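Local coordinates for centrosomal protein 120 (Oreochromis niloticus, PDB 6EWH) that probably works at centrioles and basal bodies in the formation of cilia, its second C2 domain being the part present here, at residues A[31-36]-A[89-94]; A[147-152]-A[172-177]. The protein carries 1 engineered substitution. All coordinates share one frame; numbering follows the deposited sequence. Where two conformers were deposited one is given.

How the interactions relate
Interactions 1 and 2 are two strand pairings in one mixed beta sheet of the C2 domain. Their centres lie about 17 Å apart. Along the chain they come in series: 31-36 pairs with 89-94 before 147-152 pairs with 172-177. Strands 29-41 and 171-180 are neighbours in the sheet, so the two contacts meet directly. S34 N lies 2.9 Å from T177 O, a probable hydrogen bond, and T36 N probably bonds to A175 O. The resulting strand order is 87-95, 29-41, 171-180, 143-150, the last being an outermost strand of the sheet. Together the contacts tie early and late parts of the domain into one sheet.

Interaction 1 of 2, residues A[31-36]-A[89-94]; sequences FVLSVT and ASVRIR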
loop_
_atom_site.group_PDB
_atom_site.type_symbol
_atom_site.label_atom_id
_atom_site.label_comp_id
_atom_site.label_asym_id
_atom_site.label_seq_id
_atom_site.Cartn_x
_atom_site.Cartn_y
_atom_site.Cartn_z
ATOM N N PHE A 31 -16.657 -7.798 -0.376
ATOM C CA PHE A 31 -15.945 -6.607 0.066
ATOM C C PHE A 31 -14.838 -6.278 -0.922
ATOM O O PHE A 31 -14.366 -7.141 -1.666
ATOM C CB PHE A 31 -15.295 -6.852 1.443
ATOM C CG PHE A 31 -16.290 -7.151 2.532
ATOM C CD1 PHE A 31 -16.760 -8.449 2.732
ATOM C CD2 PHE A 31 -16.775 -6.139 3.346
ATOM C CE1 PHE A 31 -17.685 -8.723 3.743
ATOM C CE2 PHE A 31 -17.707 -6.409 4.341
ATOM C CZ PHE A 31 -18.150 -7.695 4.539
ATOM N N VAL A 32 -14.402 -5.020 -0.905
ATOM C CA VAL A 32 -13.269 -4.563 -1.706
ATOM C C VAL A 32 -12.240 -3.942 -0.765
ATOM O O VAL A 32 -12.578 -3.064 0.039
ATOM C CB VAL A 32 -13.697 -3.558 -2.792
ATOM C CG1 VAL A 32 -12.487 -3.129 -3.619
ATOM C CG2 VAL A 32 -14.760 -4.180 -3.684
ATOM N N LEU A 33 -11.000 -4.408 -0.860
ATOM C CA LEU A 33 -9.871 -3.845 -0.125
ATOM C C LEU A 33 -8.945 -3.196 -1.148
ATOM O O LEU A 33 -8.526 -3.852 -2.110
ATOM C CB LEU A 33 -9.150 -4.965 0.609
ATOM C CG LEU A 33 -7.874 -4.545 1.335
ATOM C CD1 LEU A 33 -8.180 -3.567 2.479
ATOM C CD2 LEU A 33 -7.187 -5.790 1.895
ATOM N N SER A 34 -8.636 -1.910 -0.962
ATOM C CA SER A 34 -7.900 -1.173 -1.977
ATOM C C SER A 34 -6.761 -0.377 -1.364
ATOM O O SER A 34 -6.811 0.056 -0.205
ATOM C CB SER A 34 -8.794 -0.209 -2.769
ATOM O OG SER A 34 -9.334 0.784 -1.930
ATOM N N VAL A 35 -5.720 -0.200 -2.173
ATOM C CA VAL A 35 -4.544 0.593 -1.818
ATOM C C VAL A 35 -4.341 1.612 -2.929
ATOM O O VAL A 35 -4.299 1.246 -4.110
ATOM C CB VAL A 35 -3.295 -0.292 -1.705
ATOM C CG1 VAL A 35 -2.061 0.570 -1.371
ATOM C CG2 VAL A 35 -3.494 -1.364 -0.653
ATOM N N THR A 36 -4.214 2.884 -2.560
ATOM C CA THR A 36 -3.983 3.951 -3.531
ATOM C C THR A 36 -2.688 4.657 -3.170
ATOM O O THR A 36 -2.518 5.119 -2.033
ATOM C CB THR A 36 -5.130 4.962 -3.543
ATOM O OG1 THR A 36 -6.356 4.301 -3.824
ATOM C CG2 THR A 36 -4.861 6.047 -4.603
ATOM N N ALA A 89 -4.971 -0.157 -6.542
ATOM C CA ALA A 89 -5.100 -1.584 -6.784
ATOM C C ALA A 89 -6.082 -2.112 -5.764
ATOM O O ALA A 89 -6.045 -1.705 -4.598
ATOM C CB ALA A 89 -3.767 -2.333 -6.628
ATOM N N SER A 90 -6.987 -2.990 -6.192
ATOM C CA SER A 90 -8.063 -3.492 -5.341
ATOM C C SER A 90 -8.178 -5.003 -5.481
ATOM O O SER A 90 -7.978 -5.537 -6.570
ATOM C CB SER A 90 -9.416 -2.906 -5.782
ATOM O OG SER A 90 -9.409 -1.486 -5.818
ATOM N N VAL A 91 -8.548 -5.672 -4.391
ATOM C CA VAL A 91 -8.890 -7.089 -4.413
ATOM C C VAL A 91 -10.300 -7.261 -3.877
ATOM O O VAL A 91 -10.765 -6.505 -3.020
ATOM C CB VAL A 91 -7.889 -7.950 -3.608
ATOM C CG1 VAL A 91 -6.524 -7.944 -4.291
ATOM C CG2 VAL A 91 -7.783 -7.456 -2.154
ATOM N N ARG A 92 -10.984 -8.283 -4.381
ATOM C CA ARG A 92 -12.315 -8.620 -3.908
ATOM C C ARG A 92 -12.224 -9.726 -2.867
ATOM O O ARG A 92 -11.464 -10.688 -3.026
ATOM C CB ARG A 92 -13.206 -9.081 -5.066
ATOM C CG ARG A 92 -13.481 -7.992 -6.084
ATOM C CD ARG A 92 -14.282 -8.565 -7.266
ATOM N NE ARG A 92 -15.686 -8.759 -6.913
ATOM C CZ ARG A 92 -16.450 -9.740 -7.377
ATOM N NH1 ARG A 92 -15.942 -10.651 -8.194
ATOM N NH2 ARG A 92 -17.722 -9.811 -7.009
ATOM N N ILE A 93 -13.009 -9.586 -1.802
ATOM C CA ILE A 93 -12.986 -10.523 -0.686
ATOM C C ILE A 93 -14.416 -10.961 -0.401
ATOM O O ILE A 93 -15.319 -10.122 -0.287
ATOM C CB ILE A 93 -12.345 -9.892 0.566
ATOM C CG1 ILE A 93 -10.895 -9.505 0.297
ATOM C CG2 ILE A 93 -12.404 -10.862 1.746
ATOM C CD1 ILE A 93 -10.305 -8.585 1.343
ATOM N N ARG A 94 -14.628 -12.269 -0.308
ATOM C CA ARG A 94 -15.907 -12.816 0.119
ATOM C C ARG A 94 -15.739 -13.261 1.569
ATOM O O ARG A 94 -14.878 -14.092 1.867
ATOM C CB ARG A 94 -16.311 -13.979 -0.788
ATOM C CG ARG A 94 -17.732 -14.518 -0.571
ATOM C CD ARG A 94 -18.047 -15.561 -1.634
ATOM N NE ARG A 94 -19.399 -16.104 -1.518
ATOM C CZ ARG A 94 -19.736 -17.116 -0.720
ATOM N NH1 ARG A 94 -18.826 -17.705 0.047
ATOM N NH2 ARG A 94 -20.994 -17.541 -0.693
#
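L33 lies beside V91 and I93 on the packed face of two antiparallel strands. L33 CB is 3.9 Å from I93 CD1 and 4.0 Å from V91 CG2. The CG of L33 is anti to its own N (chi1 175°), which leaves CB as the atom that meets both neighbours. F31 approaches I93 in another way. Its ring turns an edge to I93 O, and F31 CD1 is 3.7 Å from I93 O, while the two CB atoms face each other. V35 and A89 continue this face. L66 and Y64 of strand 60-66, in the other sheet, cover L33, V35 and A89.

The opposite face is looser and more open to solvent. V32 CG1 rests on S90 CB at 3.8 Å. S90 OG comes near S34 CB in the conformers given, an uncertain touch and not a hydrogen bond. S90 is exposed. R92 leaves the same face with a bend at chi3, and its NE forms a salt bridge with E181.

The backbones are joined by six hydrogen bonds, two for each of the pairs F31-I93, L33-V91 and V35-A89. The bond from F31 N to I93 O is 2.7 Å long. The return bond from I93 N reaches F31 O with the donor tilted 30° from the carbonyl plane. At the non-hydrogen-bonded pairs, CA-H...O contacts fill in, such as S34 CA to A89 O at 3.3 Å. One apolar face turned to a second sheet and one more polar outer face are typical of a C2-domain beta sandwich.

Interaction 2 of 2, residues A[147-152]-A[172-177]; sequences SAFILQ and LGVAVT. Engineered in segment 147-152: S147 (natural residue Gly).
F149 has CG beside its backbone N and anti to its carbonyl carbon (chi1 -68°), which brings the ring atom CD2 up to V174. V174 has CG1 anti to its own N (chi1 -177°), and this sets V174 CG2 on the side of F149 CD2. The pair belongs to an antiparallel edge pairing in the C2-domain beta sandwich, where strand 143-150 closes one side of its sheet. The two side chains cross at about a right angle. F149 CD2 is 3.7 Å from V174 CB, and V174 CG2 is 3.9 Å from F149 CD2. The ring edge also faces two carbonyl oxygens in its plane, L172 O and V174 O. T124 and V126 of the other sheet touch the F149 side chain as well, so it helps to join the two sheets. An alanine at F149 would remove the ring and is likely to open a gap beside V174 and weaken the packing against T124 and V126.

Four backbone hydrogen bonds hold the strands. S147, an engineered serine where the natural residue is glycine, gives its N to V174 O and takes V174 N on its O. The bonds from S147 N to V174 O and from V174 N to S147 O are both 3.0 Å long. F149 and L172 form the second pair. F149 N approaches L172 O from 38° out of the carbonyl plane, while L172 N reaches F149 O at 2.8 Å within the carbonyl plane. Between them A148 and G173 make a non-hydrogen-bonded pair, with CA atoms 4.4 Å apart. Beyond the strand end, L151 sends its tip back, with CD1 4.2 Å from L172 CB.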
loop_
_atom_site.group_PDB
_atom_site.type_symbol
_atom_site.label_atom_id
_atom_site.label_comp_id
_atom_site.label_asym_id
_atom_site.label_seq_id
_atom_site.Cartn_x
_atom_site.Cartn_y
_atom_site.Cartn_z
ATOM N N SER A 147 -2.752 8.720 4.805
ATOM C CA SER A 147 -1.694 9.424 5.512
ATOM C C SER A 147 -0.503 9.618 4.591
ATOM O O SER A 147 -0.421 9.049 3.500
ATOM C CB SER A 147 -1.287 8.678 6.788
ATOM O OG SER A 147 -0.508 9.512 7.628
ATOM N N ALA A 148 0.430 10.432 5.063
ATOM C CA ALA A 148 1.721 10.614 4.422
ATOM C C ALA A 148 2.702 9.723 5.173
ATOM O O ALA A 148 3.017 9.975 6.343
ATOM C CB ALA A 148 2.130 12.083 4.496
ATOM N N PHE A 149 3.167 8.676 4.514
ATOM C CA PHE A 149 4.031 7.686 5.132
ATOM C C PHE A 149 5.481 7.939 4.738
ATOM O O PHE A 149 5.768 8.338 3.606
ATOM C CB PHE A 149 3.580 6.298 4.679
ATOM C CG PHE A 149 2.232 5.898 5.221
ATOM C CD1 PHE A 149 2.127 5.307 6.469
ATOM C CD2 PHE A 149 1.070 6.125 4.496
ATOM C CE1 PHE A 149 0.890 4.932 6.982
ATOM C CE2 PHE A 149 -0.176 5.756 5.007
ATOM C CZ PHE A 149 -0.266 5.163 6.247
ATOM N N ILE A 150 6.403 7.738 5.686
ATOM C CA ILE A 150 7.819 7.989 5.445
ATOM C C ILE A 150 8.486 6.745 4.873
ATOM O O ILE A 150 8.377 5.652 5.439
ATOM C CB ILE A 150 8.520 8.433 6.736
ATOM C CG1 ILE A 150 7.761 9.594 7.358
ATOM C CG2 ILE A 150 9.971 8.788 6.439
ATOM C CD1 ILE A 150 7.779 10.837 6.518
ATOM N N LEU A 151 9.205 6.916 3.766
ATOM C CA LEU A 151 9.976 5.836 3.168
ATOM C C LEU A 151 11.348 5.760 3.833
ATOM O O LEU A 151 12.040 6.774 3.956
ATOM C CB LEU A 151 10.130 6.051 1.663
ATOM C CG LEU A 151 8.841 5.810 0.858
ATOM C CD1 LEU A 151 8.936 6.520 -0.508
ATOM C CD2 LEU A 151 8.582 4.324 0.671
ATOM N N GLN A 152 11.737 4.555 4.247
ATOM C CA GLN A 152 13.014 4.321 4.913
ATOM C C GLN A 152 13.934 3.541 3.993
ATOM O O GLN A 152 13.536 2.483 3.485
ATOM C CB GLN A 152 12.799 3.514 6.210
ATOM C CG GLN A 152 11.996 4.238 7.278
ATOM C CD GLN A 152 12.741 5.418 7.862
ATOM O OE1 GLN A 152 13.944 5.560 7.664
ATOM N NE2 GLN A 152 12.030 6.275 8.583
ATOM N N LEU A 172 5.384 9.244 1.033
ATOM C CA LEU A 172 4.456 8.667 0.056
ATOM C C LEU A 172 3.046 8.796 0.606
ATOM O O LEU A 172 2.751 8.278 1.687
ATOM C CB LEU A 172 4.780 7.188 -0.164
ATOM C CG LEU A 172 3.922 6.472 -1.212
ATOM C CD1 LEU A 172 4.168 7.096 -2.572
ATOM C CD2 LEU A 172 4.241 4.997 -1.243
ATOM N N GLY A 173 2.174 9.479 -0.129
ATOM C CA GLY A 173 0.778 9.537 0.260
ATOM C C GLY A 173 0.053 8.254 -0.114
ATOM O O GLY A 173 0.062 7.865 -1.284
ATOM N N VAL A 174 -0.517 7.561 0.872
ATOM C CA VAL A 174 -1.217 6.295 0.642
ATOM C C VAL A 174 -2.588 6.349 1.295
ATOM O O VAL A 174 -2.734 6.839 2.418
ATOM C CB VAL A 174 -0.423 5.108 1.213
ATOM C CG1 VAL A 174 -1.115 3.782 0.900
ATOM C CG2 VAL A 174 1.004 5.098 0.689
ATOM N N ALA A 175 -3.587 5.794 0.613
ATOM C CA ALA A 175 -4.892 5.566 1.209
ATOM C C ALA A 175 -5.214 4.087 1.095
ATOM O O ALA A 175 -5.126 3.513 0.004
ATOM C CB ALA A 175 -5.972 6.373 0.483
ATOM N N VAL A 176 -5.576 3.468 2.210
ATOM C CA VAL A 176 -6.066 2.094 2.223
ATOM C C VAL A 176 -7.528 2.128 2.634
ATOM O O VAL A 176 -7.889 2.803 3.602
ATOM C CB VAL A 176 -5.240 1.186 3.154
ATOM C CG1 VAL A 176 -3.810 1.063 2.640
ATOM C CG2 VAL A 176 -5.262 1.704 4.592
ATOM N N THR A 177 -8.374 1.411 1.888
ATOM C CA THR A 177 -9.817 1.480 2.100
ATOM C C THR A 177 -10.423 0.083 2.121
ATOM O O THR A 177 -10.013 -0.796 1.362
ATOM C CB THR A 177 -10.466 2.314 0.972
ATOM O OG1 THR A 177 -10.058 3.680 1.097
ATOM C CG2 THR A 177 -12.000 2.258 1.024
#